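Local structure of oxysterol-binding protein homolog 1 (5H28) at residues D100-L105 with A133-V138; V115-H120 with I124-N129; L10-L13 with P19-Q22; D23-Q28 with Q39-M44; E146-F151 with G180-T185. The protein transfers sterols and other lipids between membranes, its ankyrin-repeat domain, the part described here, being required for targeting to the nucleus-vacuole junction through NVJ1. All blocks are in the same frame, centred on the assembly; numbering follows the deposited sequence.

Interaction 1 of 5, residues D100-L105 with A133-V138; sequences DIVAFL and AQMMQV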
# COMPACT_ATOMS: atom_id res chain seq x y z
N ASP A 100 21.61 -1.93 -1.23
CA ASP A 100 21.39 -1.69 0.19
C ASP A 100 20.28 -0.67 0.43
O ASP A 100 19.51 -0.80 1.37
CB ASP A 100 22.70 -1.28 0.88
CG ASP A 100 23.37 -0.07 0.24
OD1 ASP A 100 23.10 0.24 -0.94
OD2 ASP A 100 24.20 0.56 0.92
N ILE A 101 20.18 0.33 -0.45
CA ILE A 101 19.13 1.34 -0.32
C ILE A 101 17.79 0.70 -0.66
O ILE A 101 16.77 0.97 -0.02
CB ILE A 101 19.36 2.53 -1.27
CG1 ILE A 101 20.70 3.20 -0.97
CG2 ILE A 101 18.24 3.54 -1.14
CD1 ILE A 101 20.95 4.39 -1.86
N VAL A 102 17.79 -0.14 -1.69
CA VAL A 102 16.58 -0.84 -2.09
C VAL A 102 16.05 -1.68 -0.93
O VAL A 102 14.87 -1.61 -0.60
CB VAL A 102 16.85 -1.76 -3.31
CG1 VAL A 102 15.65 -2.65 -3.58
CG2 VAL A 102 17.15 -0.92 -4.54
N ALA A 103 16.93 -2.47 -0.32
CA ALA A 103 16.52 -3.32 0.79
C ALA A 103 16.01 -2.50 1.97
O ALA A 103 15.01 -2.85 2.60
CB ALA A 103 17.67 -4.21 1.23
N PHE A 104 16.69 -1.39 2.26
CA PHE A 104 16.30 -0.52 3.36
C PHE A 104 14.91 0.05 3.10
O PHE A 104 14.04 0.01 3.97
CB PHE A 104 17.31 0.62 3.52
CG PHE A 104 16.87 1.70 4.46
CD1 PHE A 104 16.72 1.45 5.82
CD2 PHE A 104 16.59 2.98 3.99
CE1 PHE A 104 16.31 2.45 6.70
CE2 PHE A 104 16.18 3.99 4.86
CZ PHE A 104 16.04 3.73 6.22
N LEU A 105 14.70 0.59 1.91
CA LEU A 105 13.40 1.16 1.59
C LEU A 105 12.28 0.12 1.66
O LEU A 105 11.19 0.40 2.17
CB LEU A 105 13.43 1.80 0.20
CG LEU A 105 14.29 3.06 0.04
CD1 LEU A 105 14.34 3.47 -1.43
CD2 LEU A 105 13.74 4.19 0.90
N ALA A 133 17.07 -7.42 -8.44
CA ALA A 133 15.68 -7.70 -8.80
C ALA A 133 15.18 -8.93 -8.04
O ALA A 133 14.05 -8.95 -7.55
CB ALA A 133 15.55 -7.91 -10.31
N GLN A 134 16.01 -9.96 -7.96
CA GLN A 134 15.63 -11.18 -7.26
C GLN A 134 15.34 -10.89 -5.78
O GLN A 134 14.37 -11.38 -5.22
CB GLN A 134 16.73 -12.23 -7.40
CG GLN A 134 16.47 -13.51 -6.62
CD GLN A 134 17.02 -13.47 -5.21
OE1 GLN A 134 16.67 -14.30 -4.37
NE2 GLN A 134 17.90 -12.50 -4.95
N MET A 135 16.19 -10.07 -5.17
CA MET A 135 16.02 -9.70 -3.77
C MET A 135 14.70 -8.95 -3.58
O MET A 135 13.99 -9.16 -2.59
CB MET A 135 17.21 -8.84 -3.32
CG MET A 135 17.08 -8.25 -1.92
SD MET A 135 16.34 -6.61 -1.94
CE MET A 135 17.66 -5.64 -2.65
N MET A 136 14.36 -8.09 -4.53
CA MET A 136 13.11 -7.33 -4.45
C MET A 136 11.92 -8.27 -4.57
O MET A 136 10.90 -8.09 -3.90
CB MET A 136 13.06 -6.27 -5.54
CG MET A 136 14.12 -5.19 -5.38
SD MET A 136 14.02 -3.94 -6.69
CE MET A 136 12.59 -3.00 -6.16
N GLN A 137 12.05 -9.27 -5.44
CA GLN A 137 10.98 -10.24 -5.67
C GLN A 137 10.74 -11.07 -4.42
O GLN A 137 9.60 -11.30 -4.03
CB GLN A 137 11.36 -11.16 -6.84
CG GLN A 137 10.31 -12.21 -7.16
CD GLN A 137 9.02 -11.62 -7.67
OE1 GLN A 137 9.00 -10.94 -8.70
NE2 GLN A 137 7.93 -11.86 -6.95
N VAL A 138 11.82 -11.52 -3.79
CA VAL A 138 11.72 -12.32 -2.59
C VAL A 138 11.14 -11.50 -1.44
O VAL A 138 10.28 -11.98 -0.70
CB VAL A 138 13.09 -12.91 -2.18
CG1 VAL A 138 12.97 -13.67 -0.87
CG2 VAL A 138 13.59 -13.84 -3.28

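Interaction 2 of 5, residues V115-H120 with I124-N129; sequences VLNNSH and IEMCKN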
# COMPACT_ATOMS: atom_id res chain seq x y z
N VAL A 115 4.23 1.36 -7.03
CA VAL A 115 4.04 2.60 -7.78
C VAL A 115 4.59 2.45 -9.21
O VAL A 115 5.69 1.93 -9.41
CB VAL A 115 4.73 3.78 -7.08
CG1 VAL A 115 4.58 5.05 -7.91
CG2 VAL A 115 4.13 4.00 -5.69
N LEU A 116 3.83 2.92 -10.19
CA LEU A 116 4.26 2.85 -11.58
C LEU A 116 4.73 4.23 -12.03
O LEU A 116 4.13 5.24 -11.66
CB LEU A 116 3.09 2.42 -12.48
CG LEU A 116 2.41 1.09 -12.12
CD1 LEU A 116 1.20 0.88 -13.02
CD2 LEU A 116 3.40 -0.04 -12.27
N ASN A 117 5.82 4.28 -12.79
CA ASN A 117 6.29 5.57 -13.28
C ASN A 117 5.55 5.88 -14.58
O ASN A 117 4.64 5.13 -14.96
CB ASN A 117 7.83 5.59 -13.47
CG ASN A 117 8.32 4.58 -14.50
OD1 ASN A 117 7.54 4.03 -15.27
ND2 ASN A 117 9.63 4.35 -14.53
N ASN A 118 5.90 6.97 -15.26
CA ASN A 118 5.20 7.34 -16.49
C ASN A 118 5.29 6.30 -17.60
O ASN A 118 4.42 6.26 -18.48
CB ASN A 118 5.70 8.69 -17.00
CG ASN A 118 5.29 9.85 -16.11
OD1 ASN A 118 5.51 11.01 -16.44
ND2 ASN A 118 4.70 9.53 -14.96
N SER A 119 6.33 5.48 -17.57
CA SER A 119 6.51 4.42 -18.56
C SER A 119 5.80 3.14 -18.13
O SER A 119 5.97 2.09 -18.75
CB SER A 119 8.00 4.14 -18.79
OG SER A 119 8.59 5.14 -19.60
N HIS A 120 5.01 3.24 -17.07
CA HIS A 120 4.24 2.13 -16.53
C HIS A 120 5.10 1.03 -15.91
O HIS A 120 4.72 -0.15 -15.90
CB HIS A 120 3.33 1.56 -17.62
CG HIS A 120 2.53 2.60 -18.34
ND1 HIS A 120 2.80 2.98 -19.64
CD2 HIS A 120 1.51 3.38 -17.93
CE1 HIS A 120 1.97 3.94 -20.00
NE2 HIS A 120 1.17 4.21 -18.98
N ILE A 124 11.08 -2.60 -9.47
CA ILE A 124 11.79 -3.84 -9.74
C ILE A 124 12.17 -3.99 -11.21
O ILE A 124 13.19 -4.59 -11.54
CB ILE A 124 10.98 -5.08 -9.27
CG1 ILE A 124 11.81 -6.35 -9.48
CG2 ILE A 124 9.65 -5.15 -10.02
CD1 ILE A 124 11.19 -7.60 -8.88
N GLU A 125 11.35 -3.43 -12.09
CA GLU A 125 11.61 -3.50 -13.53
C GLU A 125 12.70 -2.54 -13.98
O GLU A 125 13.10 -2.56 -15.14
CB GLU A 125 10.33 -3.21 -14.31
CG GLU A 125 9.16 -4.10 -13.94
CD GLU A 125 7.91 -3.71 -14.70
OE1 GLU A 125 7.78 -4.10 -15.88
OE2 GLU A 125 7.07 -3.01 -14.11
N MET A 126 13.16 -1.68 -13.07
CA MET A 126 14.21 -0.72 -13.39
C MET A 126 15.59 -1.35 -13.21
O MET A 126 16.59 -0.81 -13.67
CB MET A 126 14.12 0.51 -12.47
CG MET A 126 12.81 1.27 -12.52
SD MET A 126 12.55 2.16 -14.07
CE MET A 126 13.66 3.57 -13.85
N CYS A 127 15.63 -2.50 -12.54
CA CYS A 127 16.89 -3.18 -12.27
C CYS A 127 17.62 -3.73 -13.50
O CYS A 127 17.03 -4.42 -14.33
CB CYS A 127 16.69 -4.35 -11.31
SG CYS A 127 16.16 -3.94 -9.65
N LYS A 128 18.90 -3.40 -13.59
CA LYS A 128 19.75 -3.91 -14.65
C LYS A 128 20.43 -5.11 -14.00
O LYS A 128 20.73 -6.11 -14.64
CB LYS A 128 20.79 -2.87 -15.06
CG LYS A 128 21.65 -3.26 -16.25
CD LYS A 128 22.65 -2.16 -16.57
CE LYS A 128 23.50 -2.52 -17.78
NZ LYS A 128 22.66 -2.75 -18.99
N ASN A 129 20.66 -4.98 -12.69
CA ASN A 129 21.29 -6.03 -11.89
C ASN A 129 20.16 -6.95 -11.42
O ASN A 129 19.40 -6.61 -10.52
CB ASN A 129 21.98 -5.40 -10.67
CG ASN A 129 22.72 -6.42 -9.83
OD1 ASN A 129 22.32 -7.58 -9.75
ND2 ASN A 129 23.80 -5.99 -9.19
O HOH W 1 4.61 -2.44 -14.37

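Interaction 3 of 5, residues L10-L13 with P19-Q22; sequences LDAL and PNLQ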
# COMPACT_ATOMS: atom_id res chain seq x y z
N LEU A 10 22.47 19.25 -3.41
CA LEU A 10 23.31 18.18 -3.95
C LEU A 10 24.73 18.28 -3.41
O LEU A 10 25.37 17.27 -3.14
CB LEU A 10 23.32 18.24 -5.48
CG LEU A 10 22.08 17.66 -6.15
CD1 LEU A 10 22.04 18.07 -7.62
CD2 LEU A 10 22.08 16.14 -6.01
N ASP A 11 25.22 19.51 -3.23
CA ASP A 11 26.58 19.71 -2.73
C ASP A 11 26.70 19.17 -1.31
O ASP A 11 27.68 18.48 -0.98
CB ASP A 11 26.93 21.20 -2.76
CG ASP A 11 28.41 21.46 -2.53
OD1 ASP A 11 29.24 20.88 -3.26
OD2 ASP A 11 28.74 22.26 -1.63
N ALA A 12 25.71 19.46 -0.48
CA ALA A 12 25.72 18.99 0.90
C ALA A 12 25.57 17.47 0.95
O ALA A 12 26.22 16.80 1.75
CB ALA A 12 24.59 19.66 1.68
N LEU A 13 24.71 16.92 0.10
CA LEU A 13 24.50 15.48 0.09
C LEU A 13 25.75 14.73 -0.34
O LEU A 13 26.08 13.69 0.24
CB LEU A 13 23.32 15.13 -0.83
CG LEU A 13 21.94 15.57 -0.32
CD1 LEU A 13 20.90 15.39 -1.42
CD2 LEU A 13 21.55 14.78 0.91
N PRO A 19 24.81 15.75 9.96
CA PRO A 19 24.75 16.93 10.83
C PRO A 19 24.85 18.23 10.02
O PRO A 19 24.15 19.20 10.30
CB PRO A 19 25.94 16.72 11.76
CG PRO A 19 25.97 15.24 11.92
CD PRO A 19 25.76 14.75 10.49
N ASN A 20 25.73 18.23 9.02
CA ASN A 20 25.92 19.40 8.17
C ASN A 20 24.67 19.68 7.34
O ASN A 20 24.27 20.83 7.16
CB ASN A 20 27.12 19.19 7.25
CG ASN A 20 27.32 20.32 6.27
OD1 ASN A 20 27.60 21.46 6.66
ND2 ASN A 20 27.19 20.02 4.98
N LEU A 21 24.05 18.61 6.82
CA LEU A 21 22.84 18.74 6.02
C LEU A 21 21.72 19.33 6.87
O LEU A 21 21.01 20.24 6.44
CB LEU A 21 22.41 17.36 5.50
CG LEU A 21 21.05 17.30 4.81
CD1 LEU A 21 21.10 18.08 3.50
CD2 LEU A 21 20.66 15.85 4.55
N GLN A 22 21.57 18.80 8.08
CA GLN A 22 20.54 19.25 9.01
C GLN A 22 20.66 20.75 9.28
O GLN A 22 19.66 21.47 9.28
CB GLN A 22 20.67 18.46 10.31
CG GLN A 22 19.55 18.67 11.32
CD GLN A 22 19.58 17.63 12.42
OE1 GLN A 22 20.61 17.41 13.06
NE2 GLN A 22 18.45 16.97 12.64
O HOH W 2 27.03 17.22 4.32

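Interaction 4 of 5, residues D23-Q28 with Q39-M44; sequences DLLKKQ and QVLHLM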
# COMPACT_ATOMS: atom_id res chain seq x y z
N ASP A 23 21.89 21.21 9.51
CA ASP A 23 22.12 22.62 9.77
C ASP A 23 21.85 23.46 8.53
O ASP A 23 21.29 24.56 8.61
CB ASP A 23 23.55 22.85 10.25
CG ASP A 23 23.75 22.45 11.70
OD1 ASP A 23 23.05 23.02 12.57
OD2 ASP A 23 24.60 21.57 11.98
N LEU A 24 22.23 22.95 7.36
CA LEU A 24 22.03 23.65 6.10
C LEU A 24 20.54 23.89 5.86
O LEU A 24 20.13 24.99 5.50
CB LEU A 24 22.64 22.82 4.96
CG LEU A 24 22.54 23.32 3.51
CD1 LEU A 24 21.12 23.14 3.01
CD2 LEU A 24 22.97 24.77 3.43
N LEU A 25 19.74 22.85 6.05
CA LEU A 25 18.30 22.95 5.85
C LEU A 25 17.69 23.91 6.87
O LEU A 25 16.86 24.76 6.53
CB LEU A 25 17.65 21.57 5.99
CG LEU A 25 17.58 20.67 4.75
CD1 LEU A 25 18.84 20.76 3.91
CD2 LEU A 25 17.32 19.24 5.21
N LYS A 26 18.11 23.78 8.12
CA LYS A 26 17.60 24.61 9.20
C LYS A 26 17.86 26.10 9.00
O LYS A 26 17.03 26.92 9.37
CB LYS A 26 18.23 24.13 10.52
CG LYS A 26 17.62 24.72 11.78
CD LYS A 26 18.16 24.02 13.02
CE LYS A 26 17.55 24.57 14.30
NZ LYS A 26 18.05 23.84 15.51
N LYS A 27 18.99 26.45 8.39
CA LYS A 27 19.33 27.86 8.19
C LYS A 27 19.14 28.42 6.78
O LYS A 27 18.86 29.61 6.62
CB LYS A 27 20.78 28.12 8.63
CG LYS A 27 21.04 27.81 10.09
CD LYS A 27 21.98 26.63 10.24
CE LYS A 27 21.97 26.12 11.67
NZ LYS A 27 20.60 25.69 12.06
N GLN A 28 19.30 27.59 5.76
CA GLN A 28 19.17 28.08 4.39
C GLN A 28 17.91 27.69 3.64
O GLN A 28 17.52 28.38 2.69
CB GLN A 28 20.42 27.68 3.60
CG GLN A 28 21.66 28.42 4.06
CD GLN A 28 22.92 27.98 3.34
OE1 GLN A 28 22.91 27.77 2.13
NE2 GLN A 28 24.01 27.84 4.08
N GLN A 39 9.49 22.50 -3.11
CA GLN A 39 9.67 21.61 -4.24
C GLN A 39 10.99 20.86 -4.22
O GLN A 39 11.03 19.67 -4.56
CB GLN A 39 9.52 22.40 -5.54
CG GLN A 39 8.09 22.84 -5.79
CD GLN A 39 7.95 23.79 -6.96
OE1 GLN A 39 8.40 23.50 -8.06
NE2 GLN A 39 7.29 24.92 -6.72
N VAL A 40 12.07 21.52 -3.82
CA VAL A 40 13.37 20.87 -3.77
C VAL A 40 13.43 19.89 -2.60
O VAL A 40 14.01 18.81 -2.72
CB VAL A 40 14.51 21.90 -3.66
CG1 VAL A 40 15.84 21.20 -3.41
CG2 VAL A 40 14.58 22.70 -4.96
N LEU A 41 12.84 20.26 -1.46
CA LEU A 41 12.83 19.38 -0.30
C LEU A 41 12.07 18.09 -0.61
O LEU A 41 12.45 17.02 -0.15
CB LEU A 41 12.20 20.08 0.92
CG LEU A 41 13.06 21.15 1.59
CD1 LEU A 41 12.25 21.83 2.69
CD2 LEU A 41 14.32 20.52 2.17
N HIS A 42 10.99 18.19 -1.38
CA HIS A 42 10.20 17.02 -1.76
C HIS A 42 11.03 16.03 -2.59
O HIS A 42 10.71 14.84 -2.63
CB HIS A 42 8.96 17.42 -2.56
CG HIS A 42 7.77 17.75 -1.71
ND1 HIS A 42 7.66 18.94 -1.02
CD2 HIS A 42 6.65 17.05 -1.43
CE1 HIS A 42 6.52 18.95 -0.35
NE2 HIS A 42 5.89 17.81 -0.57
N LEU A 43 12.07 16.52 -3.24
CA LEU A 43 12.91 15.65 -4.06
C LEU A 43 14.23 15.30 -3.38
O LEU A 43 15.09 14.65 -3.97
CB LEU A 43 13.20 16.30 -5.41
CG LEU A 43 12.00 16.45 -6.35
CD1 LEU A 43 12.37 17.33 -7.53
CD2 LEU A 43 11.53 15.09 -6.82
N MET A 44 14.38 15.71 -2.12
CA MET A 44 15.62 15.44 -1.40
C MET A 44 15.98 13.97 -1.31
O MET A 44 17.15 13.60 -1.48
CB MET A 44 15.57 16.06 -0.01
CG MET A 44 16.81 15.77 0.83
SD MET A 44 16.95 16.84 2.28
CE MET A 44 15.40 16.48 3.10

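Interaction 5 of 5, residues E146-F151 with G180-T185; sequences ETAQEF and GMDPET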
# COMPACT_ATOMS: atom_id res chain seq x y z
N GLU A 146 2.95 -12.46 4.50
CA GLU A 146 2.70 -11.95 5.85
C GLU A 146 1.44 -11.09 5.91
O GLU A 146 0.72 -11.10 6.90
CB GLU A 146 3.91 -11.17 6.36
CG GLU A 146 5.11 -12.07 6.63
CD GLU A 146 6.31 -11.31 7.18
OE1 GLU A 146 7.29 -11.97 7.57
OE2 GLU A 146 6.26 -10.07 7.22
N THR A 147 1.17 -10.35 4.84
CA THR A 147 -0.02 -9.50 4.79
C THR A 147 -1.28 -10.35 4.64
O THR A 147 -2.34 -10.00 5.17
CB THR A 147 0.10 -8.48 3.64
OG1 THR A 147 1.13 -7.54 3.98
CG2 THR A 147 -1.21 -7.73 3.43
N ALA A 148 -1.18 -11.47 3.93
CA ALA A 148 -2.33 -12.35 3.78
C ALA A 148 -2.68 -12.86 5.18
O ALA A 148 -3.85 -12.96 5.55
CB ALA A 148 -1.99 -13.52 2.86
N GLN A 149 -1.64 -13.17 5.95
CA GLN A 149 -1.81 -13.64 7.31
C GLN A 149 -2.42 -12.53 8.15
O GLN A 149 -3.36 -12.76 8.91
CB GLN A 149 -0.45 -14.05 7.90
CG GLN A 149 -0.49 -14.39 9.38
CD GLN A 149 0.06 -15.77 9.67
OE1 GLN A 149 1.24 -16.04 9.47
NE2 GLN A 149 -0.81 -16.66 10.14
N GLU A 150 -1.91 -11.31 8.01
CA GLU A 150 -2.42 -10.18 8.77
C GLU A 150 -3.91 -9.98 8.51
O GLU A 150 -4.70 -9.74 9.43
CB GLU A 150 -1.67 -8.89 8.42
CG GLU A 150 -2.04 -7.73 9.33
CD GLU A 150 -1.26 -6.45 9.05
OE1 GLU A 150 -1.39 -5.49 9.85
OE2 GLU A 150 -0.51 -6.40 8.06
N PHE A 151 -4.30 -10.09 7.24
CA PHE A 151 -5.70 -9.93 6.86
C PHE A 151 -6.55 -11.03 7.51
O PHE A 151 -7.62 -10.75 8.06
CB PHE A 151 -5.82 -9.96 5.33
CG PHE A 151 -7.18 -9.61 4.81
CD1 PHE A 151 -7.82 -8.44 5.20
CD2 PHE A 151 -7.81 -10.44 3.89
CE1 PHE A 151 -9.08 -8.10 4.68
CE2 PHE A 151 -9.07 -10.11 3.36
CZ PHE A 151 -9.70 -8.94 3.75
N GLY A 180 -9.20 -12.33 -4.17
CA GLY A 180 -8.35 -13.45 -4.51
C GLY A 180 -8.38 -14.57 -3.49
O GLY A 180 -8.89 -14.41 -2.38
N MET A 181 -7.85 -15.72 -3.88
CA MET A 181 -7.80 -16.87 -3.00
C MET A 181 -6.64 -16.73 -2.03
O MET A 181 -5.52 -16.42 -2.44
CB MET A 181 -7.64 -18.15 -3.82
CG MET A 181 -8.71 -18.33 -4.87
SD MET A 181 -8.45 -19.80 -5.88
CE MET A 181 -7.35 -19.15 -7.13
N ASP A 182 -6.90 -16.95 -0.75
CA ASP A 182 -5.85 -16.85 0.26
C ASP A 182 -4.79 -17.91 -0.04
O ASP A 182 -5.13 -19.05 -0.35
CB ASP A 182 -6.44 -17.09 1.64
CG ASP A 182 -5.39 -17.02 2.73
OD1 ASP A 182 -5.09 -15.91 3.20
OD2 ASP A 182 -4.86 -18.08 3.10
N PRO A 183 -3.51 -17.55 0.05
CA PRO A 183 -2.41 -18.49 -0.22
C PRO A 183 -2.29 -19.70 0.70
O PRO A 183 -1.69 -20.70 0.33
CB PRO A 183 -1.18 -17.60 -0.17
CG PRO A 183 -1.55 -16.58 0.86
CD PRO A 183 -2.97 -16.23 0.46
N GLU A 184 -2.85 -19.60 1.90
CA GLU A 184 -2.78 -20.70 2.87
C GLU A 184 -4.02 -21.58 2.91
O GLU A 184 -3.92 -22.81 2.96
CB GLU A 184 -2.52 -20.15 4.27
CG GLU A 184 -1.07 -19.75 4.54
CD GLU A 184 -0.11 -20.92 4.47
OE1 GLU A 184 -0.41 -21.97 5.07
OE2 GLU A 184 0.94 -20.79 3.81
N THR A 185 -5.20 -20.96 2.89
CA THR A 185 -6.45 -21.70 2.95
C THR A 185 -7.06 -21.92 1.57
O THR A 185 -7.83 -22.87 1.37
CB THR A 185 -7.50 -20.95 3.79
OG1 THR A 185 -7.90 -19.76 3.09
CG2 THR A 185 -6.93 -20.57 5.14
O HOH W 3 -5.80 -13.41 3.18

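Interaction 1 of 5, residues D100-L105 with A133-V138
Val102 of helix 99-106 meets Met135 and Met136 of helix 130-156 in an ankyrin-type stack of helices, where segment 100-105 belongs to the predicted second repeat. The two segments run nearly parallel, 9° apart, with their axes 10.4 Å from each other at closest approach, so the space between them is bridged by side chains rather than backbone. The dense part lies on the buried side. There Val102 holds CG1 anti to its N (chi1 171°), which carries this methyl into the bend of Met136. Met136 passes it at about a right angle: its CG stands only 3.5 Å from Val102 CG1, tighter than usual carbon packing, and its SD follows at 3.7 Å from the same methyl. The turn at chi3 also keeps Met136 CE beside that methyl, so three successive atoms of the thioether chain curl around a single branch. Behind them, Val102 also rests on Leu90 and Ala93 of helix 89-95, while Met136 touches Cys127, which closes this side with further apolar groups. The looser part lies toward solvent, where Ala103 and Met135 are both partly exposed. No hydrogen bond joins the segments. Met135 spans the gap instead by bending at chi2 (-92°) and again at chi3, which lays its terminal methyl against helix 99-106: CE is 3.7 Å from Val102 CG1 and 4.1 Å from Ala103 CB.

Interaction 2 of 5, residues V115-H120 with I124-N129
Asn117 and Met126 approach from opposite directions, the amide nitrogen ND2 lying 3.7 Å from the thioether SD in a van der Waals contact. The bends of Met126 at chi2 and chi3 turn its sulfur, nearer than CE, to the amide. A second link is made by water. One molecule donates to His120 O at 2.8 Å and to Glu125 OE2 at 2.5 Å, bridging a carbonyl and a carboxylate oxygen that stand 4.1 Å apart with no direct bond between His120 O and Glu125 OE2. Glu125 OE2 is gripped a second time by the backbone N of Gln122, which fixes the carboxylate beside the water. Both segments belong to the long loop between helix 99-106 and helix 130-156 of this ankyrin-repeat domain, and the first folds into a type I beta turn from Asn117 to His120, closed by His120 N to Asn117 O at 2.9 Å. Asn117 holds its amide over that turn with CG between the backbone N and the carbonyl carbon (chi1 62°). From there OD1 accepts from Leu121 N and, weakly, from Ser119 N, while ND2 donates to Asn87 OD1, so both ends of the amide are occupied. Farther out, helix 89-95 backs the pair: His91 touches Asn117 and Met126, and Tyr95 touches Met126.

Interaction 3 of 5, residues L10-L13 with P19-Q22
Ala12 O and Asn20 ND2 are joined by one water, which donates to the carbonyl oxygen at 2.7 Å and accepts from the amide nitrogen at 2.9 Å. This bridge is a polar link between the segments; no direct hydrogen bond crosses between them. Asn20 can take part because its CG lies anti to the backbone N (chi1 176°), which extends the amide toward helix 2-15, where ND2 also comes within 4.2 Å of Ala12 CB. Beside the water the contact is apolar and buried. Ala12, with only a methyl to place, lets the backbones come close: its CA is 5.9 Å from that of Leu21, and its CB meets Leu21 CD1 at 4.2 Å. The other branch of Leu21, CD2, lies 3.9 Å from Leu13 CD2. Leu13 starts out away from helix 18-28, and only its end swings back to make this touch. Outward, Leu13 packs on Tyr47, Ala48 and Val51 of helix 44-51, and Leu21 on Ile60 of helix 54-64. The two segments thus press together, through small and branched apolar residues, a pair of successive helices joined by a short turn, consistent with the paired-helix architecture of ankyrin domains.

Interaction 4 of 5, residues D23-Q28 with Q39-M44
Leu25 sets CG anti to its carbonyl carbon (chi1 -86°) and Met44 sets its own anti to the backbone N (chi1 177°), so that the two side chains reach toward each other tip to tip. Met44 runs on extended through chi2 and turns only at chi3, which brings both SD and CE to one methyl: Leu25 CD2 is 3.8 Å from Met44 SD and 4.0 Å from Met44 CE. Leu41 meets Leu25 differently. The two slide past each other in opposite directions, and the touch is a branch against a branching carbon, Leu41 CD2 at 4.2 Å from Leu25 CG. The contact thus joins helix 18-28 to the start of the predicted first ankyrin repeat, all three residues being buried and no hydrogen bond crossing between the segments. Around it, Trp64 of helix 54-64 packs against both Leu25 and Met44, and Leu41 also meets Phe29 and Ile75 in loops. Met44 N donates to Leu41 O at 3.1 Å, three residues apart on the chain. On helix 18-28 the backbone has its own outside partner, Gln30 NE2, which donates to Leu25 O.

Interaction 5 of 5, residues E146-F151 with G180-T185
An Asx turn at Asp182, in the loop leading into helix 189-196 of this ankyrin-repeat domain, packs against Ala148 on helix 130-156. Ala148 CB, pointing toward the loop, sits 3.7 Å from Pro183 CG and 3.8 Å from Pro183 CD, so the methyl rests on one end of the proline ring. Asp182 adds a second, polar touch: its CG is anti to the backbone N (chi1 179°), which brings OD1 to 3.9 Å from Ala148 CB. The two carboxylate oxygens divide the work. OD2 serves the loop itself. It accepts from Thr185 N at 2.9 Å through its anti lone pair, in a nearly straight bond (164°), and from Glu184 N at 2.8 Å, a donor that comes from above the carboxylate plane. OD1 serves the helix side, taking a salt bridge from Arg152 NH2 and a hydrogen bond from a water at 2.6 Å. That water also donates to Ala148 O at 3.1 Å, and it lies in plane at the edge of the Phe151 ring. With Asp182 replaced by an alanine, Arg152 would probably lose this acidic mate, and the N-H groups of Glu184 and Thr185 their shared acceptor, leaving the turn free to shift. Two backbone N-H groups on one oxygen and a guanidinium and a water on the other give the carboxylate donors at both oxygens, which probably stabilises its ionised form.

Interactions 3 and 4 form one cluster at the N-terminal end: both use helix 18-28, their centres are 9 Å apart, and they touch where Leu13 CD1 lies 4.2 Å from Met44 O. Interactions 1 and 2 form a second cluster, the loop contact being nested inside the longer loop closed by interaction 1; Met136 SD and Cys127 SG meet there at 3.7 Å. Helix 130-156 then carries the chain onward: interaction 1 lies near its start and interaction 5 farther along, their centres about 22 Å apart. Interactions 3 and 5 lie on opposite sides of the chain's centre, about 43 Å between centres, with helix 130-156 running between the helices that precede it and those that follow.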